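Local coordinates for glutathione S-transferase (Burkholderia glumae, PDB 4ISD), which binds glutathione and probably catalyses its conjugation to electrophilic substrates, as other glutathione transferases do, at residues S23-L28 with F35-V40; P62-D67 with A78-E83; A92-P95 with T100-L103. One frame throughout, in Å; residues are numbered along the deposited sequence.

Interaction 1: residues S23-L28 with F35-V40; sequences SAFVVL and FEIRTV
Phe25 and Leu28 lie one turn apart on helix 19-31 and face Phe35, just before strand 36-40, and Ile37 within it. The backbones stay well separated. The CA atoms of Phe25 and Ile37 are 9.2 Å apart, and those of Leu28 and Phe35 are 7.9 Å apart. Side chains alone bridge the gap, and no hydrogen bond crosses it.

The Phe35 ring makes most of the contact with the helix. Its CB already points at the helix. With CG between the backbone N and the carbonyl carbon (chi1 67°), the ring is set between Leu28 and Phe25. Leu28 CD1 rests almost directly over the ring centre, 3.6 Å from the centroid, in a CH-pi contact. Leu28 CB lies over the same face, toward the CE1 side, 3.5 Å from Phe35 CE1. The far edge of the same ring points at a face of Phe25. The two planes are at 83°, in an offset edge-to-face pair with Phe35 CZ 3.6 Å from Phe25 CD2. Ile37 meets Phe25 differently. Its CD1 lies near the ring plane, 3.6 Å from Phe25 CE2. Trp207 makes a further edge-to-face contact with Phe25.

This is helix-on-strand packing within a beta-alpha-beta unit. Strand 8-13, helix 19-31 and strand 36-40 form the opening crossover of the thioredoxin-like domain of glutathione transferases.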
ATOM      1  N   SER A  23       7.239   2.089 -11.765  1.00 39.06           N
ATOM      2  CA  SER A  23       5.791   2.160 -11.649  1.00 37.99           C
ATOM      3  C   SER A  23       5.262   3.593 -11.711  1.00 40.29           C
ATOM      4  O   SER A  23       4.291   3.870 -12.422  1.00 41.56           O
ATOM      5  CB  SER A  23       5.346   1.511 -10.346  1.00 37.23           C
ATOM      6  OG  SER A  23       3.933   1.427 -10.315  1.00 41.74           O
ATOM      7  N   ALA A  24       5.897   4.497 -10.966  1.00 36.41           N
ATOM      8  CA  ALA A  24       5.454   5.893 -10.935  1.00 39.77           C
ATOM      9  C   ALA A  24       5.719   6.557 -12.281  1.00 43.91           C
ATOM     10  O   ALA A  24       4.887   7.313 -12.799  1.00 47.71           O
ATOM     11  CB  ALA A  24       6.141   6.677  -9.794  1.00 32.98           C
ATOM     12  N   PHE A  25       6.895   6.281 -12.829  1.00 39.48           N
ATOM     13  CA  PHE A  25       7.260   6.773 -14.140  1.00 40.45           C
ATOM     14  C   PHE A  25       6.195   6.337 -15.146  1.00 44.02           C
ATOM     15  O   PHE A  25       5.823   7.106 -16.039  1.00 46.38           O
ATOM     16  CB  PHE A  25       8.644   6.235 -14.536  1.00 30.91           C
ATOM     17  CG  PHE A  25       9.103   6.661 -15.913  1.00 33.03           C
ATOM     18  CD1 PHE A  25       8.564   6.077 -17.058  1.00 34.39           C
ATOM     19  CD2 PHE A  25      10.095   7.621 -16.059  1.00 40.46           C
ATOM     20  CE1 PHE A  25       8.990   6.461 -18.340  1.00 47.75           C
ATOM     21  CE2 PHE A  25      10.533   8.009 -17.321  1.00 51.53           C
ATOM     22  CZ  PHE A  25       9.977   7.424 -18.475  1.00 53.67           C
ATOM     23  N   VAL A  26       5.704   5.107 -15.014  1.00 44.15           N
ATOM     24  CA  VAL A  26       4.748   4.603 -16.006  1.00 44.50           C
ATOM     25  C   VAL A  26       3.422   5.341 -15.902  1.00 45.26           C
ATOM     26  O   VAL A  26       2.779   5.616 -16.917  1.00 45.77           O
ATOM     27  CB  VAL A  26       4.562   3.062 -15.942  1.00 35.63           C
ATOM     28  CG1 VAL A  26       3.282   2.637 -16.648  1.00 29.21           C
ATOM     29  CG2 VAL A  26       5.785   2.352 -16.543  1.00 35.73           C
ATOM     30  N   VAL A  27       3.033   5.705 -14.679  1.00 48.49           N
ATOM     31  CA  VAL A  27       1.783   6.441 -14.488  1.00 43.58           C
ATOM     32  C   VAL A  27       1.822   7.786 -15.211  1.00 43.49           C
ATOM     33  O   VAL A  27       0.901   8.126 -15.967  1.00 46.75           O
ATOM     34  CB  VAL A  27       1.456   6.629 -13.000  1.00 40.59           C
ATOM     35  CG1 VAL A  27       0.204   7.466 -12.825  1.00 39.28           C
ATOM     36  CG2 VAL A  27       1.269   5.285 -12.346  1.00 41.43           C
ATOM     37  N   LEU A  28       2.898   8.534 -14.987  1.00 42.36           N
ATOM     38  CA  LEU A  28       3.073   9.846 -15.604  1.00 48.49           C
ATOM     39  C   LEU A  28       3.029   9.721 -17.116  1.00 56.45           C
ATOM     40  O   LEU A  28       2.332  10.479 -17.798  1.00 61.51           O
ATOM     41  CB  LEU A  28       4.407  10.470 -15.174  1.00 47.95           C
ATOM     42  CG  LEU A  28       4.521  10.912 -13.710  1.00 47.00           C
ATOM     43  CD1 LEU A  28       5.973  10.936 -13.246  1.00 47.74           C
ATOM     44  CD2 LEU A  28       3.881  12.291 -13.519  1.00 47.43           C
ATOM     45  N   PHE A  35       7.382  15.921 -17.134  1.00 58.17           N
ATOM     46  CA  PHE A  35       8.133  15.865 -15.873  1.00 55.02           C
ATOM     47  C   PHE A  35       9.652  15.791 -16.043  1.00 59.19           C
ATOM     48  O   PHE A  35      10.159  15.240 -17.011  1.00 61.89           O
ATOM     49  CB  PHE A  35       7.649  14.730 -14.965  1.00 51.13           C
ATOM     50  CG  PHE A  35       7.912  13.336 -15.496  1.00 53.52           C
ATOM     51  CD1 PHE A  35       7.048  12.755 -16.414  1.00 55.45           C
ATOM     52  CD2 PHE A  35       8.980  12.580 -15.026  1.00 55.20           C
ATOM     53  CE1 PHE A  35       7.262  11.461 -16.876  1.00 51.81           C
ATOM     54  CE2 PHE A  35       9.195  11.280 -15.485  1.00 54.96           C
ATOM     55  CZ  PHE A  35       8.335  10.724 -16.406  1.00 50.42           C
ATOM     56  N   GLU A  36      10.371  16.369 -15.088  1.00 67.47           N
ATOM     57  CA  GLU A  36      11.817  16.248 -15.021  1.00 71.05           C
ATOM     58  C   GLU A  36      12.135  15.024 -14.182  1.00 64.35           C
ATOM     59  O   GLU A  36      11.347  14.645 -13.311  1.00 66.31           O
ATOM     60  CB  GLU A  36      12.411  17.480 -14.340  1.00 84.01           C
ATOM     61  CG  GLU A  36      13.901  17.647 -14.557  1.00 94.38           C
ATOM     62  CD  GLU A  36      14.236  17.901 -16.015  1.00 99.51           C
ATOM     63  OE1 GLU A  36      13.432  18.578 -16.696  1.00 96.80           O
ATOM     64  OE2 GLU A  36      15.292  17.420 -16.480  1.00103.61           O
ATOM     65  N   ILE A  37      13.281  14.405 -14.435  1.00 55.80           N
ATOM     66  CA  ILE A  37      13.740  13.311 -13.593  1.00 50.86           C
ATOM     67  C   ILE A  37      15.015  13.705 -12.870  1.00 52.54           C
ATOM     68  O   ILE A  37      15.970  14.181 -13.496  1.00 50.69           O
ATOM     69  CB  ILE A  37      13.972  12.019 -14.393  1.00 53.79           C
ATOM     70  CG1 ILE A  37      12.639  11.360 -14.727  1.00 56.85           C
ATOM     71  CG2 ILE A  37      14.810  11.028 -13.595  1.00 51.83           C
ATOM     72  CD1 ILE A  37      12.685  10.527 -15.994  1.00 55.83           C
ATOM     73  N   ARG A  38      14.994  13.518 -11.548  1.00 51.03           N
ATOM     74  CA  ARG A  38      16.159  13.699 -10.683  1.00 59.15           C
ATOM     75  C   ARG A  38      16.484  12.371 -10.010  1.00 61.60           C
ATOM     76  O   ARG A  38      15.585  11.584  -9.708  1.00 61.84           O
ATOM     77  CB  ARG A  38      15.886  14.763  -9.618  1.00 61.36           C
ATOM     78  CG  ARG A  38      15.625  16.141 -10.190  1.00 68.30           C
ATOM     79  CD  ARG A  38      15.329  17.160  -9.110  1.00 72.78           C
ATOM     80  NE  ARG A  38      14.889  18.432  -9.680  1.00 81.18           N
ATOM     81  CZ  ARG A  38      14.483  19.480  -8.968  1.00 87.83           C
ATOM     82  NH1 ARG A  38      14.453  19.425  -7.638  1.00 86.19           N
ATOM     83  NH2 ARG A  38      14.105  20.589  -9.592  1.00 92.36           N
ATOM     84  N   THR A  39      17.766  12.123  -9.764  1.00 63.26           N
ATOM     85  CA  THR A  39      18.184  10.816  -9.276  1.00 62.18           C
ATOM     86  C   THR A  39      18.772  10.857  -7.880  1.00 70.15           C
ATOM     87  O   THR A  39      19.326  11.865  -7.458  1.00 78.61           O
ATOM     88  CB  THR A  39      19.235  10.207 -10.187  1.00 59.58           C
ATOM     89  OG1 THR A  39      20.422  11.001 -10.121  1.00 62.18           O
ATOM     90  CG2 THR A  39      18.726  10.165 -11.618  1.00 56.38           C
ATOM     91  N   VAL A  40      18.647   9.739  -7.171  1.00 68.87           N
ATOM     92  CA  VAL A  40      19.215   9.584  -5.836  1.00 62.32           C
ATOM     93  C   VAL A  40      20.155   8.364  -5.830  1.00 66.47           C
ATOM     94  O   VAL A  40      19.768   7.282  -6.262  1.00 69.42           O
ATOM     95  CB  VAL A  40      18.096   9.432  -4.779  1.00 54.89           C
ATOM     96  CG1 VAL A  40      18.653   9.601  -3.384  1.00 49.64           C
ATOM     97  CG2 VAL A  40      16.990  10.462  -5.022  1.00 56.35           C
TER

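Interaction 2: residues P62-D67 with A78-E83; sequences PTLQHD and AEYLDE
Leu64 and His66 are alternate residues of strand 63-66, and both point toward helix 74-84. They meet Tyr80 and Leu81. The axes of 63-66 and 78-83 run nearly parallel, at 23°, and come within 11.0 Å of each other.

The apolar part centres on one methyl group. Leu64 CD2 lies 3.9 Å from Leu81 CD2. It also lies 3.9 Å from Tyr80 CD2, touching the tyrosine ring at its edge. Leu64 thus fits against two successive helix residues. Leu81 sets out from the helix at an angle to the strand, and its CG is anti to its own carbonyl carbon (chi1 -68°), which carries CD2 across to Leu64.

The aromatic part joins His66 and Tyr80. Their rings form an offset edge-to-face pair, with planes at 81° and centroids 5.5 Å apart. Tyr80 supplies the edge and His66 the face. Tyr80 OH is 3.0 Å from His66 ND1.

The clear polar partner of the imidazole lies elsewhere: His66 NE2 is hydrogen-bonded to Tyr85 OH. This bond should help to fix the rotation of the ring.

All four touching residues are buried. Strand 63-66 lies between strands 8-13 and 69-72 in the sheet. Pro62, just before the strand and preceded by a cis peptide bond, touches the glutathione. Leu81 also packs on Val27 and Leu28 of helix 19-31. Tyr80 also meets Phe69 and packs on Ala102 of the second subunit, so helix 74-84 packs on the sheet and also meets the second subunit.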
ATOM      1  N   PRO A  62      10.469   5.738  -5.271  1.00 42.16           N
ATOM      2  CA  PRO A  62      10.264   7.079  -5.834  1.00 46.58           C
ATOM      3  C   PRO A  62       9.660   8.103  -4.863  1.00 45.35           C
ATOM      4  O   PRO A  62       9.023   7.763  -3.861  1.00 42.96           O
ATOM      5  CB  PRO A  62       9.253   6.812  -6.946  1.00 40.68           C
ATOM      6  CG  PRO A  62       8.413   5.702  -6.355  1.00 35.62           C
ATOM      7  CD  PRO A  62       9.436   4.797  -5.736  1.00 33.78           C
ATOM      8  N   THR A  63       9.871   9.373  -5.188  1.00 45.14           N
ATOM      9  CA  THR A  63       9.159  10.472  -4.562  1.00 42.08           C
ATOM     10  C   THR A  63       8.694  11.415  -5.668  1.00 46.43           C
ATOM     11  O   THR A  63       9.441  11.694  -6.609  1.00 49.20           O
ATOM     12  CB  THR A  63      10.069  11.242  -3.610  1.00 44.69           C
ATOM     13  OG1 THR A  63      10.473  10.380  -2.536  1.00 42.09           O
ATOM     14  CG2 THR A  63       9.347  12.469  -3.055  1.00 41.78           C
ATOM     15  N   LEU A  64       7.460  11.900  -5.564  1.00 47.82           N
ATOM     16  CA  LEU A  64       6.920  12.827  -6.558  1.00 50.87           C
ATOM     17  C   LEU A  64       6.861  14.248  -5.997  1.00 45.71           C
ATOM     18  O   LEU A  64       6.413  14.460  -4.878  1.00 40.23           O
ATOM     19  CB  LEU A  64       5.524  12.378  -7.006  1.00 47.44           C
ATOM     20  CG  LEU A  64       4.738  13.287  -7.957  1.00 52.14           C
ATOM     21  CD1 LEU A  64       5.158  13.082  -9.414  1.00 52.29           C
ATOM     22  CD2 LEU A  64       3.232  13.084  -7.788  1.00 52.01           C
ATOM     23  N   GLN A  65       7.340  15.213  -6.771  1.00 47.24           N
ATOM     24  CA  GLN A  65       7.093  16.611  -6.466  1.00 51.68           C
ATOM     25  C   GLN A  65       6.122  17.202  -7.479  1.00 56.31           C
ATOM     26  O   GLN A  65       6.450  17.354  -8.664  1.00 61.26           O
ATOM     27  CB  GLN A  65       8.379  17.426  -6.447  1.00 57.44           C
ATOM     28  CG  GLN A  65       8.097  18.900  -6.243  1.00 68.35           C
ATOM     29  CD  GLN A  65       9.243  19.641  -5.589  1.00 75.26           C
ATOM     30  OE1 GLN A  65      10.385  19.174  -5.589  1.00 79.27           O
ATOM     31  NE2 GLN A  65       8.943  20.808  -5.026  1.00 74.34           N
ATOM     32  N   HIS A  66       4.925  17.523  -7.003  1.00 52.26           N
ATOM     33  CA  HIS A  66       3.881  18.099  -7.837  1.00 49.66           C
ATOM     34  C   HIS A  66       3.673  19.549  -7.448  1.00 51.92           C
ATOM     35  O   HIS A  66       3.062  19.853  -6.421  1.00 48.55           O
ATOM     36  CB  HIS A  66       2.570  17.320  -7.692  1.00 47.54           C
ATOM     37  CG  HIS A  66       1.505  17.768  -8.646  1.00 55.33           C
ATOM     38  ND1 HIS A  66       0.430  18.534  -8.257  1.00 58.89           N
ATOM     39  CD2 HIS A  66       1.364  17.572  -9.976  1.00 59.13           C
ATOM     40  CE1 HIS A  66      -0.334  18.788  -9.304  1.00 54.72           C
ATOM     41  NE2 HIS A  66       0.208  18.212 -10.359  1.00 62.32           N
ATOM     42  N   ASP A  67       4.188  20.434  -8.288  1.00 60.10           N
ATOM     43  CA  ASP A  67       4.219  21.868  -8.018  1.00 60.79           C
ATOM     44  C   ASP A  67       5.004  22.107  -6.724  1.00 61.44           C
ATOM     45  O   ASP A  67       6.229  22.229  -6.762  1.00 63.22           O
ATOM     46  CB  ASP A  67       2.804  22.456  -7.981  1.00 61.96           C
ATOM     47  CG  ASP A  67       2.796  23.977  -7.977  1.00 74.09           C
ATOM     48  OD1 ASP A  67       3.812  24.598  -7.589  1.00 76.51           O
ATOM     49  OD2 ASP A  67       1.754  24.557  -8.355  1.00 80.40           O
ATOM     50  N   ALA A  78       0.341   6.928  -7.643  1.00 33.22           N
ATOM     51  CA  ALA A  78      -0.631   6.539  -8.668  1.00 32.87           C
ATOM     52  C   ALA A  78      -2.046   7.024  -8.337  1.00 38.51           C
ATOM     53  O   ALA A  78      -2.753   7.530  -9.217  1.00 42.98           O
ATOM     54  CB  ALA A  78      -0.624   5.038  -8.874  1.00 37.58           C
ATOM     55  N   GLU A  79      -2.442   6.883  -7.073  1.00 32.70           N
ATOM     56  CA  GLU A  79      -3.777   7.276  -6.609  1.00 35.02           C
ATOM     57  C   GLU A  79      -3.965   8.777  -6.725  1.00 38.41           C
ATOM     58  O   GLU A  79      -5.059   9.275  -7.028  1.00 40.42           O
ATOM     59  CB  GLU A  79      -3.948   6.884  -5.140  1.00 40.51           C
ATOM     60  CG  GLU A  79      -3.855   5.399  -4.872  1.00 41.76           C
ATOM     61  CD  GLU A  79      -5.173   4.698  -5.085  1.00 47.47           C
ATOM     62  OE1 GLU A  79      -6.196   5.388  -5.326  1.00 49.71           O
ATOM     63  OE2 GLU A  79      -5.183   3.454  -5.011  1.00 47.51           O
ATOM     64  N   TYR A  80      -2.882   9.496  -6.462  1.00 38.34           N
ATOM     65  CA  TYR A  80      -2.913  10.948  -6.417  1.00 38.32           C
ATOM     66  C   TYR A  80      -2.909  11.558  -7.814  1.00 40.42           C
ATOM     67  O   TYR A  80      -3.651  12.515  -8.082  1.00 42.38           O
ATOM     68  CB  TYR A  80      -1.724  11.461  -5.602  1.00 34.08           C
ATOM     69  CG  TYR A  80      -1.501  12.946  -5.707  1.00 37.59           C
ATOM     70  CD1 TYR A  80      -2.300  13.839  -5.000  1.00 37.19           C
ATOM     71  CD2 TYR A  80      -0.483  13.461  -6.515  1.00 39.92           C
ATOM     72  CE1 TYR A  80      -2.094  15.207  -5.094  1.00 40.20           C
ATOM     73  CE2 TYR A  80      -0.267  14.821  -6.606  1.00 42.40           C
ATOM     74  CZ  TYR A  80      -1.079  15.687  -5.902  1.00 46.21           C
ATOM     75  OH  TYR A  80      -0.873  17.040  -6.003  1.00 57.92           O
ATOM     76  N   LEU A  81      -2.070  11.024  -8.701  1.00 40.27           N
ATOM     77  CA  LEU A  81      -2.059  11.506 -10.083  1.00 42.40           C
ATOM     78  C   LEU A  81      -3.396  11.200 -10.761  1.00 42.20           C
ATOM     79  O   LEU A  81      -3.884  11.984 -11.563  1.00 41.58           O
ATOM     80  CB  LEU A  81      -0.881  10.937 -10.872  1.00 35.57           C
ATOM     81  CG  LEU A  81       0.513  11.423 -10.455  1.00 33.79           C
ATOM     82  CD1 LEU A  81       1.599  10.636 -11.195  1.00 34.25           C
ATOM     83  CD2 LEU A  81       0.669  12.913 -10.709  1.00 34.30           C
ATOM     84  N   ASP A  82      -4.006  10.079 -10.387  1.00 45.24           N
ATOM     85  CA  ASP A  82      -5.324   9.718 -10.892  1.00 48.57           C
ATOM     86  C   ASP A  82      -6.432  10.658 -10.423  1.00 52.19           C
ATOM     87  O   ASP A  82      -7.477  10.749 -11.063  1.00 59.21           O
ATOM     88  CB  ASP A  82      -5.669   8.282 -10.500  1.00 51.25           C
ATOM     89  CG  ASP A  82      -6.138   7.456 -11.681  1.00 61.51           C
ATOM     90  OD1 ASP A  82      -5.544   7.590 -12.775  1.00 60.91           O
ATOM     91  OD2 ASP A  82      -7.103   6.678 -11.516  1.00 68.62           O
ATOM     92  N   GLU A  83      -6.217  11.352  -9.308  1.00 53.99           N
ATOM     93  CA  GLU A  83      -7.226  12.266  -8.782  1.00 53.41           C
ATOM     94  C   GLU A  83      -7.046  13.670  -9.341  1.00 53.60           C
ATOM     95  O   GLU A  83      -8.024  14.378  -9.613  1.00 50.20           O
ATOM     96  CB  GLU A  83      -7.202  12.281  -7.247  1.00 55.78           C
ATOM     97  CG  GLU A  83      -8.259  11.384  -6.627  1.00 58.97           C
ATOM     98  CD  GLU A  83      -8.014  11.088  -5.171  1.00 65.34           C
ATOM     99  OE1 GLU A  83      -7.417  11.938  -4.483  1.00 70.44           O
ATOM    100  OE2 GLU A  83      -8.409   9.990  -4.719  1.00 66.24           O
TER

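Interaction 3: residues A92-P95 with T100-L103; sequences AVLP and TRAL
Pro95 and Arg101 bring the two backbones close, with their CA atoms 4.8 Å apart, where the loop after helix 74-84 turns into helix 98-113. Pro95 meets the helix in two ways, with its ring and with its carbonyl group.

The ring packs on Thr100. Pro95 CB is 3.7 Å from Thr100 CG2, and the two side chains cross at about a right angle. The threonine divides its two branches between different tasks. Its methyl group is anti to the backbone N and rests on the proline. Its hydroxyl, at chi1 -52°, is hydrogen-bonded to Asp97 OD2 just before the segment.

The carbonyl lies alongside the Arg101 side chain. Pro95 O is 3.5 Å from Arg101 CB, and the chain then runs past it. Arg101 NE donates a weak hydrogen bond to Pro95 O, 3.3 Å long. The N-H to acceptor angle is 128°, well short of straight. The arginine is extended through its first two torsions and bends at chi3 (-49°), so that NE stays close to the carbonyl. The end of the guanidinium serves another partner. Arg101 NH1 makes a salt bridge to Glu83 OE1 of the second subunit.

Leu94 adds a looser apolar touch, with its CD1 4.3 Å from Arg101 CG. It also packs on Glu79 and Asp82 of helix 74-84, while Pro95 reaches Cys167.

The contact therefore mixes proline and aliphatic packing with one weak, bent hydrogen bond. The stronger polar partner of Arg101 is Glu83 of the second subunit, so this side chain belongs both to the loop contact and to the subunit interface.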
ATOM      1  N   ALA A  92      -6.783   7.052 -17.359  1.00 42.60           N
ATOM      2  CA  ALA A  92      -6.781   6.524 -15.995  1.00 47.55           C
ATOM      3  C   ALA A  92      -5.837   5.346 -15.827  1.00 49.87           C
ATOM      4  O   ALA A  92      -5.775   4.451 -16.675  1.00 59.24           O
ATOM      5  CB  ALA A  92      -8.183   6.123 -15.572  1.00 53.93           C
ATOM      6  N   VAL A  93      -5.117   5.333 -14.712  1.00 43.73           N
ATOM      7  CA  VAL A  93      -4.226   4.226 -14.406  1.00 37.27           C
ATOM      8  C   VAL A  93      -4.873   3.252 -13.430  1.00 36.06           C
ATOM      9  O   VAL A  93      -4.307   2.188 -13.131  1.00 29.05           O
ATOM     10  CB  VAL A  93      -2.905   4.730 -13.840  1.00 36.87           C
ATOM     11  CG1 VAL A  93      -2.220   5.641 -14.870  1.00 32.45           C
ATOM     12  CG2 VAL A  93      -3.134   5.444 -12.495  1.00 28.14           C
ATOM     13  N   LEU A  94      -6.057   3.623 -12.932  1.00 38.66           N
ATOM     14  CA  LEU A  94      -6.854   2.745 -12.074  1.00 40.73           C
ATOM     15  C   LEU A  94      -8.208   2.429 -12.708  1.00 40.92           C
ATOM     16  O   LEU A  94      -8.819   3.296 -13.335  1.00 43.35           O
ATOM     17  CB  LEU A  94      -7.077   3.388 -10.702  1.00 48.35           C
ATOM     18  CG  LEU A  94      -5.986   3.362  -9.627  1.00 43.15           C
ATOM     19  CD1 LEU A  94      -6.571   3.835  -8.284  1.00 37.47           C
ATOM     20  CD2 LEU A  94      -5.326   1.967  -9.498  1.00 29.52           C
ATOM     21  N   PRO A  95      -8.684   1.184 -12.541  1.00 40.82           N
ATOM     22  CA  PRO A  95      -9.990   0.760 -13.070  1.00 38.16           C
ATOM     23  C   PRO A  95     -11.155   1.633 -12.598  1.00 44.53           C
ATOM     24  O   PRO A  95     -11.162   2.111 -11.463  1.00 55.28           O
ATOM     25  CB  PRO A  95     -10.145  -0.673 -12.533  1.00 34.65           C
ATOM     26  CG  PRO A  95      -8.748  -1.152 -12.333  1.00 36.94           C
ATOM     27  CD  PRO A  95      -7.949   0.070 -11.913  1.00 39.18           C
ATOM     28  N   THR A 100     -13.558  -3.462  -9.200  1.00 48.83           N
ATOM     29  CA  THR A 100     -12.332  -3.766  -9.917  1.00 45.72           C
ATOM     30  C   THR A 100     -11.223  -2.844  -9.431  1.00 36.97           C
ATOM     31  O   THR A 100     -10.063  -3.239  -9.365  1.00 40.90           O
ATOM     32  CB  THR A 100     -12.515  -3.690 -11.458  1.00 43.57           C
ATOM     33  OG1 THR A 100     -13.636  -4.496 -11.850  1.00 41.74           O
ATOM     34  CG2 THR A 100     -11.272  -4.208 -12.163  1.00 31.97           C
ATOM     35  N   ARG A 101     -11.581  -1.613  -9.091  1.00 39.32           N
ATOM     36  CA  ARG A 101     -10.613  -0.687  -8.517  1.00 43.56           C
ATOM     37  C   ARG A 101     -10.066  -1.258  -7.203  1.00 39.20           C
ATOM     38  O   ARG A 101      -8.856  -1.243  -6.958  1.00 37.07           O
ATOM     39  CB  ARG A 101     -11.256   0.678  -8.270  1.00 49.81           C
ATOM     40  CG  ARG A 101     -10.289   1.743  -7.784  1.00 49.63           C
ATOM     41  CD  ARG A 101     -11.027   3.032  -7.469  1.00 54.75           C
ATOM     42  NE  ARG A 101     -11.912   3.432  -8.557  1.00 63.39           N
ATOM     43  CZ  ARG A 101     -13.234   3.520  -8.454  1.00 70.94           C
ATOM     44  NH1 ARG A 101     -13.844   3.242  -7.306  1.00 68.48           N
ATOM     45  NH2 ARG A 101     -13.948   3.898  -9.503  1.00 77.05           N
ATOM     46  N   ALA A 102     -10.957  -1.795  -6.375  1.00 36.66           N
ATOM     47  CA  ALA A 102     -10.531  -2.371  -5.099  1.00 53.08           C
ATOM     48  C   ALA A 102      -9.562  -3.549  -5.312  1.00 51.87           C
ATOM     49  O   ALA A 102      -8.640  -3.764  -4.508  1.00 47.00           O
ATOM     50  CB  ALA A 102     -11.747  -2.773  -4.225  1.00 38.25           C
ATOM     51  N   LEU A 103      -9.750  -4.287  -6.407  1.00 48.41           N
ATOM     52  CA  LEU A 103      -8.883  -5.430  -6.687  1.00 44.88           C
ATOM     53  C   LEU A 103      -7.482  -5.004  -7.149  1.00 38.70           C
ATOM     54  O   LEU A 103      -6.473  -5.664  -6.832  1.00 33.96           O
ATOM     55  CB  LEU A 103      -9.528  -6.372  -7.705  1.00 45.23           C
ATOM     56  CG  LEU A 103     -10.795  -7.040  -7.184  1.00 48.51           C
ATOM     57  CD1 LEU A 103     -11.340  -8.032  -8.170  1.00 36.89           C
ATOM     58  CD2 LEU A 103     -10.519  -7.705  -5.839  1.00 43.40           C
TER

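Interactions 1 and 2 belong to the thioredoxin-like domain and reach the same sheet. Interaction 2 is fully buried, whereas interaction 1 is partly so. One of the places where they touch is Ala78 CB on Val27 CG2, at 4.0 Å. Both rely on leucines and edge-to-face rings. Interaction 3 differs: it lies where the chain passes from helix 74-84 to helix 98-113, and it is partly buried and more polar. Asp82 OD1 probably accepts a hydrogen bond from Val93 N, at 3.0 Å, tying interaction 3 to interaction 2. Val93 also packs on Val27 of interaction 1. Segments 78-83 and 100-103 both meet the second subunit, whereas interaction 1 touches no other protein chain.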